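Local coordinates for protein luciferase-like enzymeAMP-CoA-ligase (Zophobas atratus, PDB 4W8O) that probably activates carboxylic acids with ATP as an AMP-forming, CoA-ligase-type member of the adenylating superfamily that includes the beetle luciferases, at residues Phe320-Ser325 / Leu329-His334; Glu336-Leu341 / Cys349-Pro354; Cys212-Arg217 / Cys293-Gly298; Ile408-Tyr411 / Val417-Ile420; Arg200-Ile205 / Thr229-Leu234. One frame throughout, in Å; residues are numbered along the deposited sequence.

Contact 1: Phe320-Ser325 / Leu329-His334; sequences FGYGMS and LLSIFH
Tyr322 O is held by two backbone amides at once. Leu330 N reaches it at 2.8 Å, in the carbonyl plane, while Ser331 N comes in at 3.2 Å, tilted 15° from that plane. Two consecutive residues facing one across the strand pair make a classic beta bulge, and it shifts the register by one between Tyr322-Ser331 and Gly323-Leu329. Returning the bond, Tyr322 N donates to Ser331 O at 2.9 Å. At the far end a water bridges Phe320 O and Phe333 N.

On one face of the hairpin, the Tyr322 side chain passes Ser331 and crosses Leu330 at a slant. With CG anti to the backbone N (chi1 168°), the ring passes Ser331 OG at its edge, and Tyr322 CB sits 3.3 Å from that oxygen. Tyr322 CE2 then meets Leu330 CD1 at 3.8 Å, and the same methyl lies 4.1 Å from Met324 SD. Both polar ends are engaged beyond the hairpin: Tyr322 OH bonds to Asp407 OD2 and Ser331 OG to Cys349 O. Leu329 CD1 comes within 3.5 Å of Tyr322 O.

Gly321, Gly323, Met324, Ser325 and Leu329 line the pocket that holds a polyethylene glycol molecule, probably from the crystallisation liquor. The two amides restrain the Tyr322-Gly323 peptide beside these pocket residues, and Tyr322 OH links the hairpin to Asp407 of strand 403-411.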
# COMPACT_ATOMS: atom_id res chain seq x y z
N PHE A 320 -1.57 -15.34 -5.22
CA PHE A 320 -1.45 -14.39 -6.31
C PHE A 320 -2.72 -13.56 -6.36
O PHE A 320 -3.79 -14.10 -6.61
CB PHE A 320 -1.26 -15.15 -7.63
CG PHE A 320 -0.97 -14.25 -8.81
CD1 PHE A 320 -2.00 -13.58 -9.46
CD2 PHE A 320 0.32 -14.11 -9.29
CE1 PHE A 320 -1.74 -12.76 -10.54
CE2 PHE A 320 0.58 -13.30 -10.38
CZ PHE A 320 -0.45 -12.63 -11.01
N GLY A 321 -2.59 -12.25 -6.12
CA GLY A 321 -3.73 -11.34 -6.10
C GLY A 321 -3.72 -10.30 -7.21
O GLY A 321 -2.77 -10.22 -8.02
N TYR A 322 -4.78 -9.50 -7.23
CA TYR A 322 -5.00 -8.46 -8.23
C TYR A 322 -5.58 -7.22 -7.56
O TYR A 322 -6.55 -7.30 -6.82
CB TYR A 322 -5.97 -8.98 -9.28
CG TYR A 322 -6.54 -7.96 -10.24
CD1 TYR A 322 -5.71 -7.18 -11.04
CD2 TYR A 322 -7.92 -7.84 -10.40
CE1 TYR A 322 -6.24 -6.27 -11.95
CE2 TYR A 322 -8.45 -6.93 -11.29
CZ TYR A 322 -7.61 -6.15 -12.06
OH TYR A 322 -8.16 -5.26 -12.96
N GLY A 323 -4.97 -6.07 -7.82
CA GLY A 323 -5.47 -4.82 -7.25
C GLY A 323 -4.86 -3.62 -7.91
O GLY A 323 -4.03 -3.73 -8.79
N MET A 324 -5.29 -2.45 -7.46
CA MET A 324 -4.76 -1.22 -7.99
C MET A 324 -4.86 -0.11 -6.96
O MET A 324 -5.53 -0.26 -5.94
CB MET A 324 -5.49 -0.83 -9.28
CG MET A 324 -7.00 -0.89 -9.22
SD MET A 324 -7.71 -1.25 -10.85
CE MET A 324 -7.64 0.36 -11.64
N SER A 325 -4.19 1.00 -7.25
CA SER A 325 -4.12 2.12 -6.32
C SER A 325 -5.48 2.73 -6.07
O SER A 325 -5.75 3.23 -4.98
CB SER A 325 -3.18 3.19 -6.85
OG SER A 325 -1.91 2.61 -7.08
N LEU A 329 -7.12 -4.13 -2.98
CA LEU A 329 -7.18 -5.52 -3.41
C LEU A 329 -8.56 -5.88 -3.97
O LEU A 329 -9.58 -5.63 -3.32
CB LEU A 329 -6.83 -6.42 -2.22
CG LEU A 329 -6.45 -7.88 -2.47
CD1 LEU A 329 -5.42 -8.02 -3.58
CD2 LEU A 329 -5.91 -8.46 -1.17
N LEU A 330 -8.58 -6.45 -5.17
CA LEU A 330 -9.82 -6.73 -5.91
C LEU A 330 -10.15 -8.21 -5.99
O LEU A 330 -11.32 -8.60 -5.91
CB LEU A 330 -9.72 -6.16 -7.32
CG LEU A 330 -9.83 -4.65 -7.41
CD1 LEU A 330 -9.69 -4.21 -8.87
CD2 LEU A 330 -11.15 -4.16 -6.81
N SER A 331 -9.13 -9.04 -6.19
CA SER A 331 -9.32 -10.48 -6.15
C SER A 331 -8.11 -11.17 -5.57
O SER A 331 -6.98 -10.73 -5.75
CB SER A 331 -9.67 -11.04 -7.53
OG SER A 331 -8.63 -10.79 -8.47
N ILE A 332 -8.39 -12.27 -4.86
CA ILE A 332 -7.38 -13.09 -4.19
C ILE A 332 -8.08 -14.32 -3.61
O ILE A 332 -9.26 -14.26 -3.29
CB ILE A 332 -6.66 -12.30 -3.06
CG1 ILE A 332 -5.48 -13.10 -2.50
CG2 ILE A 332 -7.64 -11.95 -1.95
CD1 ILE A 332 -4.48 -12.25 -1.75
N PHE A 333 -7.36 -15.44 -3.46
CA PHE A 333 -7.94 -16.61 -2.80
C PHE A 333 -7.86 -16.49 -1.28
O PHE A 333 -6.83 -16.10 -0.73
CB PHE A 333 -7.24 -17.91 -3.22
CG PHE A 333 -7.64 -18.42 -4.58
CD1 PHE A 333 -8.97 -18.68 -4.87
CD2 PHE A 333 -6.68 -18.67 -5.55
CE1 PHE A 333 -9.35 -19.17 -6.12
CE2 PHE A 333 -7.05 -19.16 -6.80
CZ PHE A 333 -8.39 -19.41 -7.08
N HIS A 334 -8.96 -16.81 -0.61
CA HIS A 334 -8.97 -16.93 0.85
C HIS A 334 -8.15 -18.17 1.27
O HIS A 334 -8.36 -19.26 0.73
CB HIS A 334 -10.40 -17.04 1.36
CG HIS A 334 -10.52 -16.85 2.84
ND1 HIS A 334 -10.15 -17.82 3.74
CD2 HIS A 334 -10.95 -15.80 3.58
CE1 HIS A 334 -10.36 -17.39 4.97
NE2 HIS A 334 -10.84 -16.16 4.90
O HOH W 1 -4.84 -15.88 -4.53

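Contact 2: Glu336-Leu341 / Cys349-Pro354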
# COMPACT_ATOMS: atom_id res chain seq x y z
N GLU A 336 -8.01 -20.33 3.87
CA GLU A 336 -8.77 -21.50 4.32
C GLU A 336 -9.96 -21.87 3.41
O GLU A 336 -10.01 -22.99 2.90
CB GLU A 336 -9.26 -21.29 5.75
CG GLU A 336 -9.64 -22.58 6.46
CD GLU A 336 -10.73 -22.38 7.49
OE1 GLU A 336 -11.87 -22.03 7.10
OE2 GLU A 336 -10.46 -22.59 8.69
N ASP A 337 -10.90 -20.94 3.23
CA ASP A 337 -12.10 -21.17 2.41
C ASP A 337 -11.82 -21.63 0.98
O ASP A 337 -12.59 -22.40 0.42
CB ASP A 337 -12.97 -19.90 2.34
CG ASP A 337 -13.36 -19.36 3.71
OD1 ASP A 337 -13.45 -20.14 4.67
OD2 ASP A 337 -13.57 -18.14 3.82
N ASP A 338 -10.73 -21.13 0.38
CA ASP A 338 -10.36 -21.50 -1.00
C ASP A 338 -9.15 -22.44 -1.09
O ASP A 338 -8.54 -22.56 -2.16
CB ASP A 338 -10.10 -20.22 -1.83
CG ASP A 338 -11.32 -19.31 -1.93
OD1 ASP A 338 -12.46 -19.82 -1.94
OD2 ASP A 338 -11.14 -18.08 -2.00
N LYS A 339 -8.80 -23.10 0.01
CA LYS A 339 -7.56 -23.91 0.09
C LYS A 339 -7.48 -24.96 -1.02
O LYS A 339 -6.42 -25.18 -1.62
CB LYS A 339 -7.41 -24.55 1.48
CG LYS A 339 -8.46 -25.60 1.82
CD LYS A 339 -8.58 -25.84 3.31
CE LYS A 339 -9.93 -26.45 3.65
NZ LYS A 339 -10.08 -26.73 5.11
N HIS A 340 -8.62 -25.59 -1.29
CA HIS A 340 -8.76 -26.56 -2.37
C HIS A 340 -8.42 -25.96 -3.74
O HIS A 340 -7.65 -26.55 -4.50
CB HIS A 340 -10.17 -27.16 -2.38
CG HIS A 340 -11.18 -26.36 -1.61
ND1 HIS A 340 -11.57 -26.69 -0.33
CD2 HIS A 340 -11.84 -25.21 -1.92
CE1 HIS A 340 -12.44 -25.80 0.11
NE2 HIS A 340 -12.62 -24.90 -0.83
N LEU A 341 -8.98 -24.80 -4.04
CA LEU A 341 -8.78 -24.15 -5.35
C LEU A 341 -7.35 -23.61 -5.53
O LEU A 341 -6.87 -23.50 -6.66
CB LEU A 341 -9.78 -23.00 -5.56
CG LEU A 341 -11.27 -23.32 -5.45
CD1 LEU A 341 -12.09 -22.17 -6.03
CD2 LEU A 341 -11.62 -24.63 -6.14
N CYS A 349 -6.46 -14.83 -10.80
CA CYS A 349 -6.18 -13.80 -9.79
C CYS A 349 -6.94 -14.06 -8.48
O CYS A 349 -6.95 -13.22 -7.59
CB CYS A 349 -6.59 -12.43 -10.33
SG CYS A 349 -5.71 -11.94 -11.81
N GLY A 350 -7.58 -15.23 -8.37
CA GLY A 350 -8.35 -15.59 -7.19
C GLY A 350 -9.80 -15.23 -7.38
O GLY A 350 -10.28 -15.07 -8.51
N LYS A 351 -10.51 -15.11 -6.26
CA LYS A 351 -11.91 -14.71 -6.25
C LYS A 351 -12.05 -13.31 -5.66
O LYS A 351 -11.17 -12.86 -4.92
CB LYS A 351 -12.72 -15.70 -5.43
CG LYS A 351 -12.55 -17.15 -5.88
CD LYS A 351 -13.38 -18.11 -5.04
CE LYS A 351 -14.86 -17.87 -5.24
NZ LYS A 351 -15.66 -19.01 -4.70
N VAL A 352 -13.17 -12.66 -5.96
CA VAL A 352 -13.43 -11.27 -5.55
C VAL A 352 -13.27 -11.09 -4.04
O VAL A 352 -13.64 -11.96 -3.26
CB VAL A 352 -14.83 -10.80 -5.98
CG1 VAL A 352 -15.08 -9.37 -5.53
CG2 VAL A 352 -14.99 -10.88 -7.49
N SER A 353 -12.69 -9.96 -3.64
CA SER A 353 -12.42 -9.68 -2.24
C SER A 353 -13.71 -9.33 -1.47
O SER A 353 -14.73 -9.00 -2.08
CB SER A 353 -11.39 -8.54 -2.12
OG SER A 353 -11.71 -7.49 -3.00
N PRO A 354 -13.67 -9.42 -0.12
CA PRO A 354 -14.89 -9.16 0.66
C PRO A 354 -15.47 -7.77 0.39
O PRO A 354 -14.73 -6.82 0.12
CB PRO A 354 -14.43 -9.27 2.12
CG PRO A 354 -13.17 -10.06 2.07
CD PRO A 354 -12.53 -9.80 0.74
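Lys351 reaches across to Asp338 and Leu341 from the short edge strand 351-352 of the mixed sheet that also carries hairpin 317-332; facing it is a type I turn, Glu336 to Lys339, that runs into the weakly bonded helix 339-342. Along the second segment, Cys349 comes first, its O accepting a hydrogen bond from Ser331 OG. Gly350 follows with a positive phi of 94°, a conformation suited to glycine, and leads into the edge strand.

Lys351 carries the contact. Its chi1 of -54° and extended chi2 carry CD to the carboxylate of Asp338, and a bend at chi3 (65°) then sets the course of CE and NZ. The ammonium is not in salt-bridge range: Lys351 NZ ends 4.3 Å from Asp338 OD1, near enough only for a longer-range attraction. Leu341 CD1 adds a loose apolar touch, 4.4 Å from Lys351 CD.

Farther on, Ser353 uses OG to bond to Leu329 O and packs on Thr208, while Pro354 packs on Tyr211, both of helix 199-211. The acid itself is occupied by the backbone, since Asp338 OD2 accepts from His334 N. Lys351 CD lies to one face of the carboxylate, nearly equidistant from its oxygens, 3.7 Å from Asp338 OD1 and 3.8 Å from Asp338 OD2.

Contact 3: Cys212-Arg217 / Cys293-Gly298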
# COMPACT_ATOMS: atom_id res chain seq x y z
N CYS A 212 -9.63 -10.54 3.78
CA CYS A 212 -9.16 -11.49 2.77
C CYS A 212 -8.57 -12.72 3.44
O CYS A 212 -8.50 -13.78 2.83
CB CYS A 212 -8.14 -10.85 1.83
SG CYS A 212 -8.87 -9.70 0.64
N GLY A 213 -8.14 -12.56 4.69
CA GLY A 213 -7.85 -13.69 5.56
C GLY A 213 -6.42 -14.16 5.62
O GLY A 213 -6.10 -15.07 6.38
N TYR A 214 -5.53 -13.54 4.84
CA TYR A 214 -4.15 -13.99 4.79
C TYR A 214 -3.33 -13.54 6.01
O TYR A 214 -3.61 -12.51 6.61
CB TYR A 214 -3.47 -13.61 3.47
CG TYR A 214 -3.46 -12.13 3.14
CD1 TYR A 214 -2.48 -11.29 3.66
CD2 TYR A 214 -4.40 -11.58 2.28
CE1 TYR A 214 -2.47 -9.94 3.36
CE2 TYR A 214 -4.40 -10.23 1.98
CZ TYR A 214 -3.43 -9.42 2.52
OH TYR A 214 -3.41 -8.08 2.22
N ASP A 215 -2.33 -14.34 6.34
CA ASP A 215 -1.49 -14.16 7.53
C ASP A 215 -0.52 -12.99 7.33
O ASP A 215 0.23 -12.97 6.35
CB ASP A 215 -0.72 -15.46 7.77
CG ASP A 215 -0.06 -15.53 9.14
OD1 ASP A 215 0.20 -14.47 9.76
OD2 ASP A 215 0.22 -16.65 9.60
N CYS A 216 -0.53 -12.04 8.27
CA CYS A 216 0.35 -10.86 8.24
C CYS A 216 1.12 -10.64 9.55
O CYS A 216 1.67 -9.56 9.77
CB CYS A 216 -0.47 -9.58 7.99
SG CYS A 216 -1.06 -9.34 6.31
N ARG A 217 1.14 -11.65 10.43
CA ARG A 217 1.68 -11.45 11.78
C ARG A 217 3.12 -10.93 11.76
O ARG A 217 3.49 -10.07 12.56
CB ARG A 217 1.61 -12.75 12.58
CG ARG A 217 0.19 -13.17 12.94
CD ARG A 217 0.16 -14.57 13.52
NE ARG A 217 0.63 -15.56 12.55
CZ ARG A 217 0.99 -16.81 12.84
NH1 ARG A 217 0.94 -17.26 14.09
NH2 ARG A 217 1.40 -17.61 11.87
N CYS A 293 2.79 -17.62 4.08
CA CYS A 293 2.10 -16.92 3.01
C CYS A 293 3.02 -16.06 2.13
O CYS A 293 3.59 -15.08 2.59
CB CYS A 293 1.01 -16.04 3.62
SG CYS A 293 -0.17 -15.38 2.42
N LEU A 294 3.15 -16.45 0.86
CA LEU A 294 3.86 -15.64 -0.12
C LEU A 294 2.83 -14.87 -0.95
O LEU A 294 2.10 -15.47 -1.74
CB LEU A 294 4.75 -16.50 -1.02
CG LEU A 294 5.88 -15.77 -1.75
CD1 LEU A 294 6.90 -16.76 -2.31
CD2 LEU A 294 5.35 -14.88 -2.87
N LEU A 295 2.80 -13.55 -0.77
CA LEU A 295 1.84 -12.68 -1.44
C LEU A 295 2.48 -12.10 -2.69
O LEU A 295 3.61 -11.62 -2.66
CB LEU A 295 1.41 -11.55 -0.49
CG LEU A 295 0.62 -12.00 0.75
CD1 LEU A 295 0.74 -11.00 1.89
CD2 LEU A 295 -0.84 -12.25 0.41
N THR A 296 1.76 -12.14 -3.79
CA THR A 296 2.33 -11.68 -5.03
C THR A 296 1.24 -11.27 -6.00
O THR A 296 0.06 -11.48 -5.74
CB THR A 296 3.27 -12.75 -5.63
OG1 THR A 296 4.10 -12.16 -6.64
CG2 THR A 296 2.48 -13.93 -6.23
N GLY A 297 1.65 -10.67 -7.10
CA GLY A 297 0.74 -10.26 -8.16
C GLY A 297 1.34 -9.07 -8.87
O GLY A 297 2.40 -8.58 -8.46
N GLY A 298 0.66 -8.59 -9.91
CA GLY A 298 1.08 -7.38 -10.62
C GLY A 298 1.60 -7.67 -12.01
O GLY A 298 1.46 -6.84 -12.91
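Tyr214 and Leu295 supply the CH-pi part of the contact. Leu295 CD2 stands over one face of the phenol ring, 3.9 Å from the Tyr214 ring centroid and 16° off the ring normal, displaced toward the rim. The second methyl works farther along the ring, with Leu295 CD1 3.7 Å from Tyr214 CE1, so the leucine fork spans the CG-CD1-CE1 side. Tyr214 has CG between its backbone N and carbonyl carbon (chi1 57°), which brings one ring face onto the Leu295 methyls, its long direction about perpendicular to the leucine side chain.

The other apolar touch is simpler: Cys293 SG lies 3.9 Å from Tyr214 CB. Cys293 CB also makes a van der Waals contact with the backbone, 4.2 Å from Asp215 O, whose polar partner is Ser266 OG. Cys293 and Leu295 alternate with Leu294 along strand 293-297, which sits in the parallel part of the mixed sheet; the loop 212-217 leaves helix 199-211 through the positive phi of Gly213 and heads for strand 218-221 of the same sheet. Tyr214 and Thr296 belong to the pocket occupied by the glycol molecule, and Leu329 and Ile332 also touch the tyrosine.

Between the two segments there is no polar bond; the loop's strongest side-chain bonds are internal. Arg217 N donates to Asp215 OD1 at 3.0 Å with a nearly straight N-H...O angle of 174°, forming an Asx turn. The guanidinium then folds back on the same carboxylate side-on: Arg217 NE meets Asp215 OD1, and Arg217 NH2 forms a salt bridge to Asp215 OD2 at 2.7 Å, on that oxygen's syn lone pair.

Contact 4: Ile408-Tyr411 / Val417-Ile420; sequences IGYY and VYVI
Tyr410 holds CG between its backbone N and carbonyl carbon (chi1 65°), while Tyr418 has CG anti to its carbonyl carbon (chi1 -65°); the first ring is thereby laid over the base of the second side chain. Tyr418 CB stands over one face of the Tyr410 ring, 3.8 Å from its centroid, in a CH-pi contact. The ring planes are within 12° of parallel but slid well apart, with centroids 5.0 Å from each other, so overlap is slight. What meets is the outer part of Tyr410: its CE2 lies 3.5 Å from Tyr418 CD1, and Tyr410 OH rests over one face of the Tyr418 ring, toward its rim. Beyond the tyrosines, Ile420 CG2 approaches Tyr410 CE1 at 4.1 Å, and Ile408 CG2 packs on Ile420 CD1.

The backbones supply the polar bonds. Tyr410 and Tyr418 form a hydrogen-bonded antiparallel pair, Tyr418 N to Tyr410 O at 2.9 Å and Tyr410 N to Tyr418 O at 3.0 Å; Ile420 N adds a 2.8 Å bond to Ile408 O. Gly409 is the tight spot, its CA only 3.1 Å from Tyr418 O in a CA-H...O contact; a side chain there would run into that oxygen, so the close approach relies on glycine.

On the other face, Tyr411 and Val417 pack against Leu6, and Tyr411 OH bonds to Val369 O. Both strands form a beta hairpin at one edge of the five-stranded antiparallel sheet, with 417-422 outermost.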
# COMPACT_ATOMS: atom_id res chain seq x y z
N ILE A 408 -8.81 -5.99 -19.44
CA ILE A 408 -9.67 -6.93 -20.13
C ILE A 408 -9.46 -8.29 -19.48
O ILE A 408 -8.31 -8.70 -19.25
CB ILE A 408 -9.31 -7.02 -21.63
CG1 ILE A 408 -9.59 -5.69 -22.33
CG2 ILE A 408 -10.06 -8.15 -22.32
CD1 ILE A 408 -10.99 -5.15 -22.16
N GLY A 409 -10.57 -8.97 -19.16
CA GLY A 409 -10.53 -10.32 -18.60
C GLY A 409 -11.88 -11.05 -18.63
O GLY A 409 -12.79 -10.67 -19.36
N TYR A 410 -11.99 -12.11 -17.82
CA TYR A 410 -13.20 -12.92 -17.72
C TYR A 410 -13.14 -13.70 -16.41
O TYR A 410 -12.08 -13.73 -15.76
CB TYR A 410 -13.28 -13.91 -18.90
CG TYR A 410 -12.17 -14.94 -18.89
CD1 TYR A 410 -10.96 -14.70 -19.53
CD2 TYR A 410 -12.33 -16.15 -18.21
CE1 TYR A 410 -9.94 -15.63 -19.51
CE2 TYR A 410 -11.31 -17.09 -18.19
CZ TYR A 410 -10.11 -16.82 -18.84
OH TYR A 410 -9.10 -17.75 -18.82
N TYR A 411 -14.25 -14.33 -16.03
CA TYR A 411 -14.30 -15.20 -14.84
C TYR A 411 -14.83 -16.61 -15.16
O TYR A 411 -15.45 -16.84 -16.19
CB TYR A 411 -15.12 -14.58 -13.71
CG TYR A 411 -16.58 -14.36 -14.05
CD1 TYR A 411 -16.99 -13.21 -14.71
CD2 TYR A 411 -17.55 -15.30 -13.70
CE1 TYR A 411 -18.32 -13.00 -15.03
CE2 TYR A 411 -18.89 -15.10 -14.01
CZ TYR A 411 -19.26 -13.95 -14.68
OH TYR A 411 -20.58 -13.72 -14.99
N VAL A 417 -11.24 -15.24 -11.20
CA VAL A 417 -11.02 -14.11 -12.09
C VAL A 417 -9.70 -14.27 -12.88
O VAL A 417 -8.70 -14.75 -12.35
CB VAL A 417 -11.00 -12.79 -11.29
CG1 VAL A 417 -10.76 -11.60 -12.21
CG2 VAL A 417 -12.30 -12.62 -10.52
N TYR A 418 -9.73 -13.85 -14.14
CA TYR A 418 -8.54 -13.89 -15.02
C TYR A 418 -8.41 -12.56 -15.73
O TYR A 418 -9.34 -12.12 -16.42
CB TYR A 418 -8.67 -15.00 -16.06
CG TYR A 418 -8.69 -16.40 -15.48
CD1 TYR A 418 -9.87 -16.97 -15.03
CD2 TYR A 418 -7.52 -17.15 -15.39
CE1 TYR A 418 -9.88 -18.25 -14.49
CE2 TYR A 418 -7.52 -18.42 -14.86
CZ TYR A 418 -8.71 -18.97 -14.41
OH TYR A 418 -8.71 -20.23 -13.87
N VAL A 419 -7.26 -11.91 -15.56
CA VAL A 419 -6.95 -10.65 -16.24
C VAL A 419 -6.01 -10.99 -17.37
O VAL A 419 -5.02 -11.70 -17.16
CB VAL A 419 -6.28 -9.64 -15.29
CG1 VAL A 419 -5.92 -8.35 -16.03
CG2 VAL A 419 -7.18 -9.35 -14.10
N ILE A 420 -6.30 -10.51 -18.57
CA ILE A 420 -5.52 -10.89 -19.74
C ILE A 420 -4.73 -9.74 -20.39
O ILE A 420 -3.62 -9.96 -20.85
CB ILE A 420 -6.36 -11.69 -20.77
CG1 ILE A 420 -7.49 -10.84 -21.37
CG2 ILE A 420 -6.95 -12.93 -20.11
CD1 ILE A 420 -8.41 -11.62 -22.30

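Contact 5: Arg200-Ile205 / Thr229-Leu234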
# COMPACT_ATOMS: atom_id res chain seq x y z
N ARG A 200 -12.13 7.26 5.09
CA ARG A 200 -13.01 6.10 4.99
C ARG A 200 -12.54 5.12 3.93
O ARG A 200 -12.38 3.92 4.21
CB ARG A 200 -14.45 6.54 4.74
CG ARG A 200 -15.08 7.14 5.99
CD ARG A 200 -16.54 7.55 5.82
NE ARG A 200 -17.37 6.48 5.29
CZ ARG A 200 -18.17 6.58 4.22
NH1 ARG A 200 -18.29 7.73 3.55
NH2 ARG A 200 -18.88 5.53 3.84
N SER A 201 -12.29 5.62 2.71
CA SER A 201 -11.92 4.74 1.61
C SER A 201 -10.58 4.04 1.87
O SER A 201 -10.47 2.84 1.63
CB SER A 201 -11.94 5.47 0.26
OG SER A 201 -10.80 6.26 0.03
N PHE A 202 -9.59 4.75 2.39
CA PHE A 202 -8.31 4.11 2.65
C PHE A 202 -8.43 3.07 3.76
O PHE A 202 -7.86 1.98 3.66
CB PHE A 202 -7.19 5.09 3.00
CG PHE A 202 -5.83 4.43 3.00
CD1 PHE A 202 -5.23 4.07 1.81
CD2 PHE A 202 -5.20 4.12 4.19
CE1 PHE A 202 -4.00 3.43 1.79
CE2 PHE A 202 -3.98 3.48 4.18
CZ PHE A 202 -3.38 3.12 2.99
N LEU A 203 -9.16 3.40 4.81
CA LEU A 203 -9.38 2.45 5.89
C LEU A 203 -10.12 1.19 5.41
O LEU A 203 -9.92 0.11 5.97
CB LEU A 203 -10.10 3.11 7.06
CG LEU A 203 -9.17 3.99 7.91
CD1 LEU A 203 -9.96 4.76 8.95
CD2 LEU A 203 -8.08 3.16 8.57
N GLN A 204 -10.96 1.32 4.37
CA GLN A 204 -11.59 0.14 3.78
C GLN A 204 -10.64 -0.67 2.91
O GLN A 204 -10.77 -1.89 2.83
CB GLN A 204 -12.87 0.49 3.03
CG GLN A 204 -14.04 0.81 3.96
CD GLN A 204 -14.21 -0.21 5.09
OE1 GLN A 204 -14.55 -1.37 4.84
NE2 GLN A 204 -13.96 0.21 6.33
N ILE A 205 -9.67 -0.02 2.27
CA ILE A 205 -8.62 -0.78 1.59
C ILE A 205 -7.94 -1.68 2.63
O ILE A 205 -7.70 -2.86 2.39
CB ILE A 205 -7.56 0.12 0.93
CG1 ILE A 205 -8.18 0.84 -0.27
CG2 ILE A 205 -6.35 -0.71 0.50
CD1 ILE A 205 -7.31 1.93 -0.87
N THR A 229 0.97 -0.94 -2.20
CA THR A 229 1.30 -2.08 -1.35
C THR A 229 2.07 -1.68 -0.08
O THR A 229 1.80 -2.20 1.01
CB THR A 229 2.10 -3.14 -2.12
OG1 THR A 229 3.23 -2.51 -2.74
CG2 THR A 229 1.24 -3.78 -3.18
N GLY A 230 3.02 -0.76 -0.22
CA GLY A 230 3.74 -0.26 0.95
C GLY A 230 2.80 0.33 2.00
O GLY A 230 2.84 -0.05 3.17
N MET A 231 1.96 1.27 1.57
CA MET A 231 1.03 1.96 2.47
C MET A 231 -0.04 1.02 3.01
O MET A 231 -0.38 1.10 4.19
CB MET A 231 0.35 3.13 1.74
CG MET A 231 1.24 4.35 1.55
SD MET A 231 1.68 5.11 3.13
CE MET A 231 0.09 5.72 3.69
N ALA A 232 -0.56 0.14 2.15
CA ALA A 232 -1.59 -0.80 2.58
C ALA A 232 -1.03 -1.83 3.59
O ALA A 232 -1.73 -2.21 4.54
CB ALA A 232 -2.23 -1.49 1.38
N ILE A 233 0.22 -2.26 3.41
CA ILE A 233 0.84 -3.20 4.37
C ILE A 233 1.02 -2.51 5.73
O ILE A 233 0.68 -3.07 6.76
CB ILE A 233 2.15 -3.81 3.84
CG1 ILE A 233 1.86 -4.82 2.72
CG2 ILE A 233 2.91 -4.53 4.95
CD1 ILE A 233 3.08 -5.17 1.89
N LEU A 234 1.51 -1.28 5.73
CA LEU A 234 1.64 -0.54 6.98
C LEU A 234 0.29 -0.47 7.71
O LEU A 234 0.19 -0.84 8.88
CB LEU A 234 2.20 0.87 6.73
CG LEU A 234 2.39 1.77 7.96
CD1 LEU A 234 3.55 2.75 7.77
CD2 LEU A 234 1.12 2.54 8.32
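Phe202 points the end of its ring at helix 228-239, and this is the tight part of the contact. Phe202 CZ lies 3.8 Å from Met231 O and 3.9 Å from Met231 CB, with the carbonyl oxygen and Ala232 N near the ring plane, at its edge. A chi1 of -169°, setting CG anti to the backbone N, carries the ring across the gap between two helix segments whose axes approach no closer than 10.2 Å. The Met231 side chain runs about perpendicular to the phenylalanine. Val181 and Phe183 of strand 179-184 touch both residues, and Phe20 meets the Phe202 ring edge-to-face, so this side is buried.

Ile205 and Ala232 make the looser part. A single methyl pair joins them, Ile205 CG2 to Ala232 CB at 4.3 Å, although their CA atoms are the nearest across the contact, 7.1 Å apart. Here the partly exposed Ala232 borders the cleft, its side chain about 4 Å from the bound glycol.

The segments cross steeply, at -80°, and touch only through a few side chains. Helix 228-239 contributes Ile228, Thr229 and Ala232 to the ligand pocket, so this is a steep helix-helix crossing in which one helix also lines the pocket of the AMP-binding fold.

Contact 5 is the buried one, contact 2 lies at the surface, and contacts 1, 3 and 4 are partly buried. Contacts 1, 2 and 3 share the mixed sheet: strands 293-297, 317-324, 328-332 and 351-352 are neighbours in that order, joined by bonds such as Gly321 N to Thr296 O and Ile332 N to Lys351 O. Contact 4 belongs to the antiparallel sheet and meets this one through Cys349, Gly350 and Val417. The two hairpins, contacts 1 and 4, depend on backbone bonds; contacts 3 and 5 meet through apolar side chains, and contact 2 by a lysine chain against a carboxylate. Contacts 1, 3 and 5 each contribute residues to the pocket where the glycol binds.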